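Local coordinates for protein BauA (Acinetobacter baumannii, PDB 6HCP) that probably carries ferric preacinetobactin, an iron-loaded siderophore, across the outer membrane as a TonB-dependent receptor, at residues 336-341 against 379-384; 316-321 against 404-409. One frame throughout, in Å; residues are numbered along the deposited sequence.

Contact 1 (336-341 against 379-384); sequences LGQLAF and YGYRII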
loop_
_atom_site.group_PDB
_atom_site.type_symbol
_atom_site.label_atom_id
_atom_site.label_comp_id
_atom_site.label_asym_id
_atom_site.label_seq_id
_atom_site.Cartn_x
_atom_site.Cartn_y
_atom_site.Cartn_z
ATOM N N LEU A 336 -25.628 -7.302 24.700
ATOM C CA LEU A 336 -25.973 -8.207 23.641
ATOM C C LEU A 336 -27.498 -8.242 23.480
ATOM O O LEU A 336 -28.213 -8.141 24.455
ATOM C CB LEU A 336 -25.429 -9.594 23.982
ATOM C CG LEU A 336 -23.930 -9.651 24.283
ATOM C CD1 LEU A 336 -23.502 -11.078 24.588
ATOM C CD2 LEU A 336 -23.129 -9.085 23.122
ATOM N N GLY A 337 -27.959 -8.478 22.252
ATOM C CA GLY A 337 -29.390 -8.527 21.930
ATOM C C GLY A 337 -29.666 -9.375 20.707
ATOM O O GLY A 337 -28.755 -9.732 19.950
ATOM N N GLN A 338 -30.926 -9.783 20.560
ATOM C CA GLN A 338 -31.383 -10.546 19.413
ATOM C C GLN A 338 -32.683 -9.918 18.903
ATOM O O GLN A 338 -33.536 -9.506 19.691
ATOM C CB GLN A 338 -31.599 -12.013 19.785
ATOM C CG GLN A 338 -30.337 -12.698 20.289
ATOM C CD GLN A 338 -30.542 -14.169 20.591
ATOM O OE1 GLN A 338 -31.663 -14.682 20.589
ATOM N NE2 GLN A 338 -29.438 -14.898 20.656
ATOM N N LEU A 339 -32.821 -9.878 17.580
ATOM C CA LEU A 339 -34.014 -9.353 16.936
ATOM C C LEU A 339 -34.306 -10.192 15.703
ATOM O O LEU A 339 -33.405 -10.582 14.968
ATOM C CB LEU A 339 -33.779 -7.884 16.561
ATOM C CG LEU A 339 -34.894 -7.220 15.740
ATOM C CD1 LEU A 339 -36.206 -7.198 16.510
ATOM C CD2 LEU A 339 -34.494 -5.805 15.349
ATOM N N ALA A 340 -35.586 -10.482 15.482
ATOM C CA ALA A 340 -36.016 -11.042 14.218
ATOM C C ALA A 340 -37.365 -10.428 13.883
ATOM O O ALA A 340 -38.126 -10.074 14.800
ATOM C CB ALA A 340 -36.098 -12.554 14.248
ATOM N N PHE A 341 -37.592 -10.207 12.590
ATOM C CA PHE A 341 -38.931 -9.833 12.158
ATOM C C PHE A 341 -39.187 -10.415 10.772
ATOM O O PHE A 341 -38.275 -10.670 9.973
ATOM C CB PHE A 341 -39.140 -8.317 12.269
ATOM C CG PHE A 341 -38.291 -7.471 11.349
ATOM C CD1 PHE A 341 -38.634 -7.284 10.021
ATOM C CD2 PHE A 341 -37.147 -6.859 11.833
ATOM C CE1 PHE A 341 -37.838 -6.514 9.177
ATOM C CE2 PHE A 341 -36.366 -6.069 11.004
ATOM C CZ PHE A 341 -36.707 -5.902 9.682
ATOM N N TYR A 379 -39.817 -10.382 16.951
ATOM C CA TYR A 379 -39.283 -11.262 17.972
ATOM C C TYR A 379 -38.021 -10.613 18.524
ATOM O O TYR A 379 -37.307 -9.936 17.779
ATOM C CB TYR A 379 -38.876 -12.607 17.374
ATOM C CG TYR A 379 -39.936 -13.334 16.605
ATOM C CD1 TYR A 379 -40.319 -12.915 15.346
ATOM C CD2 TYR A 379 -40.571 -14.448 17.143
ATOM C CE1 TYR A 379 -41.310 -13.566 14.635
ATOM C CE2 TYR A 379 -41.603 -15.078 16.466
ATOM C CZ TYR A 379 -41.960 -14.651 15.203
ATOM O OH TYR A 379 -42.935 -15.304 14.507
ATOM N N GLY A 380 -37.742 -10.795 19.811
ATOM C CA GLY A 380 -36.458 -10.327 20.293
ATOM C C GLY A 380 -36.202 -10.549 21.767
ATOM O O GLY A 380 -37.101 -10.814 22.551
ATOM N N TYR A 381 -34.920 -10.403 22.124
ATOM C CA TYR A 381 -34.465 -10.208 23.492
ATOM C C TYR A 381 -33.752 -8.861 23.585
ATOM O O TYR A 381 -32.735 -8.630 22.904
ATOM C CB TYR A 381 -33.427 -11.256 23.910
ATOM C CG TYR A 381 -33.935 -12.657 24.108
ATOM C CD1 TYR A 381 -34.768 -12.978 25.170
ATOM C CD2 TYR A 381 -33.382 -13.696 23.379
ATOM C CE1 TYR A 381 -35.132 -14.292 25.423
ATOM C CE2 TYR A 381 -33.742 -15.010 23.611
ATOM C CZ TYR A 381 -34.606 -15.308 24.644
ATOM O OH TYR A 381 -34.901 -16.617 24.856
ATOM N N ARG A 382 -34.189 -8.050 24.540
ATOM C CA ARG A 382 -33.421 -6.923 24.999
ATOM C C ARG A 382 -32.325 -7.424 25.950
ATOM O O ARG A 382 -31.267 -6.829 26.047
ATOM C CB ARG A 382 -34.338 -5.906 25.690
ATOM C CG ARG A 382 -33.792 -4.484 25.678
ATOM C CD ARG A 382 -34.634 -3.482 26.456
ATOM N NE ARG A 382 -34.859 -3.881 27.843
ATOM C CZ ARG A 382 -33.997 -3.699 28.843
ATOM N NH1 ARG A 382 -32.869 -3.038 28.644
ATOM N NH2 ARG A 382 -34.257 -4.200 30.036
ATOM N N ILE A 383 -32.662 -8.427 26.762
ATOM C CA ILE A 383 -31.712 -9.087 27.667
ATOM C C ILE A 383 -31.757 -10.582 27.359
ATOM O O ILE A 383 -32.810 -11.193 27.426
ATOM C CB ILE A 383 -32.050 -8.814 29.149
ATOM C CG1 ILE A 383 -32.112 -7.321 29.482
ATOM C CG2 ILE A 383 -31.070 -9.538 30.056
ATOM C CD1 ILE A 383 -32.716 -7.026 30.837
ATOM N N ILE A 384 -30.645 -11.135 26.877
ATOM C CA ILE A 384 -30.581 -12.529 26.519
ATOM C C ILE A 384 -30.345 -13.339 27.792
ATOM O O ILE A 384 -29.350 -13.121 28.487
ATOM C CB ILE A 384 -29.452 -12.781 25.506
ATOM C CG1 ILE A 384 -29.577 -11.906 24.257
ATOM C CG2 ILE A 384 -29.380 -14.247 25.142
ATOM C CD1 ILE A 384 -28.404 -12.043 23.327
HETATM O O HOH W 1 -28.313 -9.665 26.801
#
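Q338 and Y381 face each other as a hydrogen-bonded antiparallel pair: Q338 N donates to Y381 O over 3.2 Å, and Y381 N returns to Q338 O at 2.9 Å. Two residues along, A340 and Y379 repeat the exchange. The side chain of Q338 leaves CB with CG anti to the carbonyl carbon (chi1 -60°) and runs on extended. Its CG meets I384 CD1 at 3.7 Å, CD touches both I384 CD1 and Y381 CD2, at about 4 Å from each, and OE1 reaches the ring edge, in plane, 3.4 Å from Y381 CD2. The amide thus lies alongside the Y381 ring, pointing the same way, with the planes 53° apart. At the tip NE2 turns to E407 O and N318 OD1. Strands 331-358 and 361-381 form this hairpin, one of the antiparallel pairs from which the TonB-dependent receptor barrel is built. Between the two bonded pairs L339 and G380 come to 4.3 Å CA to CA, and L339 CD1 bends back to within 3.2 Å of Y379 O. After Y381 the chain leaves the strand, and a water accepts from I384 N and lies 2.8 Å from L336 O.

Contact 2 (316-321 against 404-409); sequences KYNGAS and PKPEFT. With EDO (1,2-ethanediol), chain Q.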
loop_
_atom_site.group_PDB
_atom_site.type_symbol
_atom_site.label_atom_id
_atom_site.label_comp_id
_atom_site.label_asym_id
_atom_site.label_seq_id
_atom_site.Cartn_x
_atom_site.Cartn_y
_atom_site.Cartn_z
ATOM N N LYS A 316 -33.001 -11.398 10.632
ATOM C CA LYS A 316 -32.504 -11.966 11.870
ATOM C C LYS A 316 -31.163 -11.326 12.239
ATOM O O LYS A 316 -30.302 -11.153 11.389
ATOM C CB LYS A 316 -32.313 -13.479 11.708
ATOM C CG LYS A 316 -33.591 -14.280 11.470
ATOM C CD LYS A 316 -33.280 -15.762 11.245
ATOM C CE LYS A 316 -34.504 -16.647 11.280
ATOM N NZ LYS A 316 -35.468 -16.224 10.248
ATOM N N TYR A 317 -31.006 -10.995 13.520
ATOM C CA TYR A 317 -29.813 -10.338 14.028
ATOM C C TYR A 317 -29.483 -10.918 15.399
ATOM O O TYR A 317 -30.303 -10.904 16.303
ATOM C CB TYR A 317 -30.003 -8.819 14.134
ATOM C CG TYR A 317 -28.812 -8.090 14.694
ATOM C CD1 TYR A 317 -28.586 -8.031 16.055
ATOM C CD2 TYR A 317 -27.979 -7.352 13.873
ATOM C CE1 TYR A 317 -27.516 -7.327 16.583
ATOM C CE2 TYR A 317 -26.885 -6.673 14.380
ATOM C CZ TYR A 317 -26.635 -6.674 15.736
ATOM O OH TYR A 317 -25.583 -5.961 16.264
ATOM N N ASN A 318 -28.229 -11.347 15.552
ATOM C CA ASN A 318 -27.703 -11.847 16.822
ATOM C C ASN A 318 -26.342 -11.189 17.052
ATOM O O ASN A 318 -25.429 -11.407 16.275
ATOM C CB ASN A 318 -27.548 -13.366 16.752
ATOM C CG ASN A 318 -27.140 -14.026 18.050
ATOM O OD1 ASN A 318 -27.350 -13.473 19.126
ATOM N ND2 ASN A 318 -26.819 -15.305 17.958
ATOM N N GLY A 319 -26.227 -10.354 18.077
ATOM C CA GLY A 319 -25.006 -9.595 18.265
ATOM C C GLY A 319 -25.130 -8.551 19.344
ATOM O O GLY A 319 -25.883 -8.718 20.308
ATOM N N ALA A 320 -24.327 -7.493 19.231
ATOM C CA ALA A 320 -24.397 -6.407 20.178
ATOM C C ALA A 320 -25.666 -5.586 19.894
ATOM O O ALA A 320 -25.967 -5.287 18.731
ATOM C CB ALA A 320 -23.164 -5.562 20.085
ATOM N N SER A 321 -26.296 -5.071 20.949
ATOM C CA SER A 321 -27.319 -4.019 20.721
ATOM C C SER A 321 -26.645 -2.646 20.712
ATOM O O SER A 321 -26.899 -1.839 19.827
ATOM C CB SER A 321 -28.476 -4.098 21.683
ATOM O OG SER A 321 -28.032 -4.184 23.000
ATOM N N PRO A 404 -18.822 -16.454 24.356
ATOM C CA PRO A 404 -19.533 -17.405 23.511
ATOM C C PRO A 404 -20.707 -16.754 22.753
ATOM O O PRO A 404 -21.216 -15.699 23.152
ATOM C CB PRO A 404 -20.010 -18.469 24.509
ATOM C CG PRO A 404 -20.073 -17.764 25.851
ATOM C CD PRO A 404 -19.132 -16.580 25.788
ATOM N N LYS A 405 -21.042 -17.348 21.609
ATOM C CA LYS A 405 -22.153 -16.955 20.801
ATOM C C LYS A 405 -23.444 -17.490 21.410
ATOM O O LYS A 405 -23.632 -18.693 21.486
ATOM C CB LYS A 405 -21.977 -17.525 19.401
ATOM C CG LYS A 405 -23.051 -17.127 18.401
ATOM C CD LYS A 405 -23.028 -18.008 17.179
ATOM C CE LYS A 405 -23.403 -17.277 15.914
ATOM N NZ LYS A 405 -22.961 -18.017 14.708
ATOM N N PRO A 406 -24.415 -16.632 21.778
ATOM C CA PRO A 406 -25.684 -17.130 22.301
ATOM C C PRO A 406 -26.469 -17.830 21.190
ATOM O O PRO A 406 -26.402 -17.452 20.019
ATOM C CB PRO A 406 -26.417 -15.895 22.842
ATOM C CG PRO A 406 -25.663 -14.691 22.297
ATOM C CD PRO A 406 -24.301 -15.168 21.837
ATOM N N GLU A 407 -27.178 -18.895 21.562
ATOM C CA GLU A 407 -28.093 -19.531 20.667
ATOM C C GLU A 407 -29.180 -18.515 20.276
ATOM O O GLU A 407 -29.560 -17.681 21.083
ATOM C CB GLU A 407 -28.712 -20.752 21.348
ATOM C CG GLU A 407 -29.054 -21.851 20.370
ATOM C CD GLU A 407 -29.982 -22.897 20.957
ATOM O OE1 GLU A 407 -29.883 -23.141 22.177
ATOM O OE2 GLU A 407 -30.862 -23.388 20.217
ATOM N N PHE A 408 -29.740 -18.680 19.082
ATOM C CA PHE A 408 -30.690 -17.717 18.548
ATOM C C PHE A 408 -32.113 -18.247 18.733
ATOM O O PHE A 408 -32.584 -19.021 17.915
ATOM C CB PHE A 408 -30.361 -17.414 17.090
ATOM C CG PHE A 408 -31.148 -16.266 16.510
ATOM C CD1 PHE A 408 -30.879 -14.963 16.896
ATOM C CD2 PHE A 408 -32.171 -16.493 15.601
ATOM C CE1 PHE A 408 -31.636 -13.910 16.398
ATOM C CE2 PHE A 408 -32.936 -15.441 15.118
ATOM C CZ PHE A 408 -32.647 -14.151 15.494
ATOM N N THR A 409 -32.808 -17.744 19.761
ATOM C CA THR A 409 -34.184 -18.165 20.093
ATOM C C THR A 409 -35.025 -16.976 20.559
ATOM O O THR A 409 -35.628 -17.014 21.628
ATOM C CB THR A 409 -34.170 -19.204 21.230
ATOM O OG1 THR A 409 -33.512 -18.586 22.343
ATOM C CG2 THR A 409 -33.470 -20.486 20.844
HETATM C C1 EDO Q . -30.513 -17.530 24.498
HETATM O O1 EDO Q . -30.728 -18.477 23.457
HETATM C C2 EDO Q . -30.250 -18.253 25.807
HETATM O O2 EDO Q . -28.845 -18.481 25.933
#
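Strand 316-318 and the irregular segment 404-409 do not pair as strands: their nearest CA atoms, those of N318 and F408, stay 6.8 Å apart, and side chains bridge the gap. N318 makes the polar connection. With CG anti to the backbone N (chi1 -174°), its amide extends toward the loop, and ND2 donates to P406 O across 3.0 Å. The bond is fairly straight, 161° at the hydrogen, and the acceptor lies close to the amide plane, although the donor is tilted from the plane of the carbonyl. OD1 of N318 comes to 3.8 Å from CG of the P406 ring and accepts a hydrogen bond from Q338 NE2, so both ends of this buried amide are engaged and its rotation is set. F408 reaches back the other way, sliding past N318 in the opposite direction with ring and amide planes 46° apart. Its CD1 rests 3.7 Å from N318 CB, while CE1 brings the ring edge to Y317 O, 3.3 Å away and near the ring plane. The K316 and F408 side chains cross at about a right angle; the aliphatic part of the lysine does the touching, with CB 3.9 Å from F408 CZ, and its amino end leads away. Y317 points away from the loop, and its OH donates to A320 O at 2.6 Å, tying the strand across the corner at G319. An ethanediol, probably from the crystallisation liquor, donates to E407 O through its O1. The loop, which runs from strand 391-394 to strand 412-431, thus lies over barrel strands: P406 and F408 also touch Q338 of strand 331-358, while strand 302-318 is flanked by that strand and by strand 282-297, with Y317 bonded through its backbone to L339 and N318 to S282.

Contact 1 is the more buried of the two and belongs to the barrel wall, where regular main-chain hydrogen bonds join successive strands. Contact 2 is only partly buried and sets a connecting loop against that wall, relying on one amide, a phenylalanine ring and the aliphatic part of a lysine. Strand 331-358 is one side of contact 1 and the neighbour of strand 302-318 in contact 2. The centres of the contacts lie about 7 Å apart, and Q338 belongs to both settings, since its backbone serves the hairpin while its amide reaches 404-409. Weak bonds between T409 and both Q338 and Y381 add to this bridge.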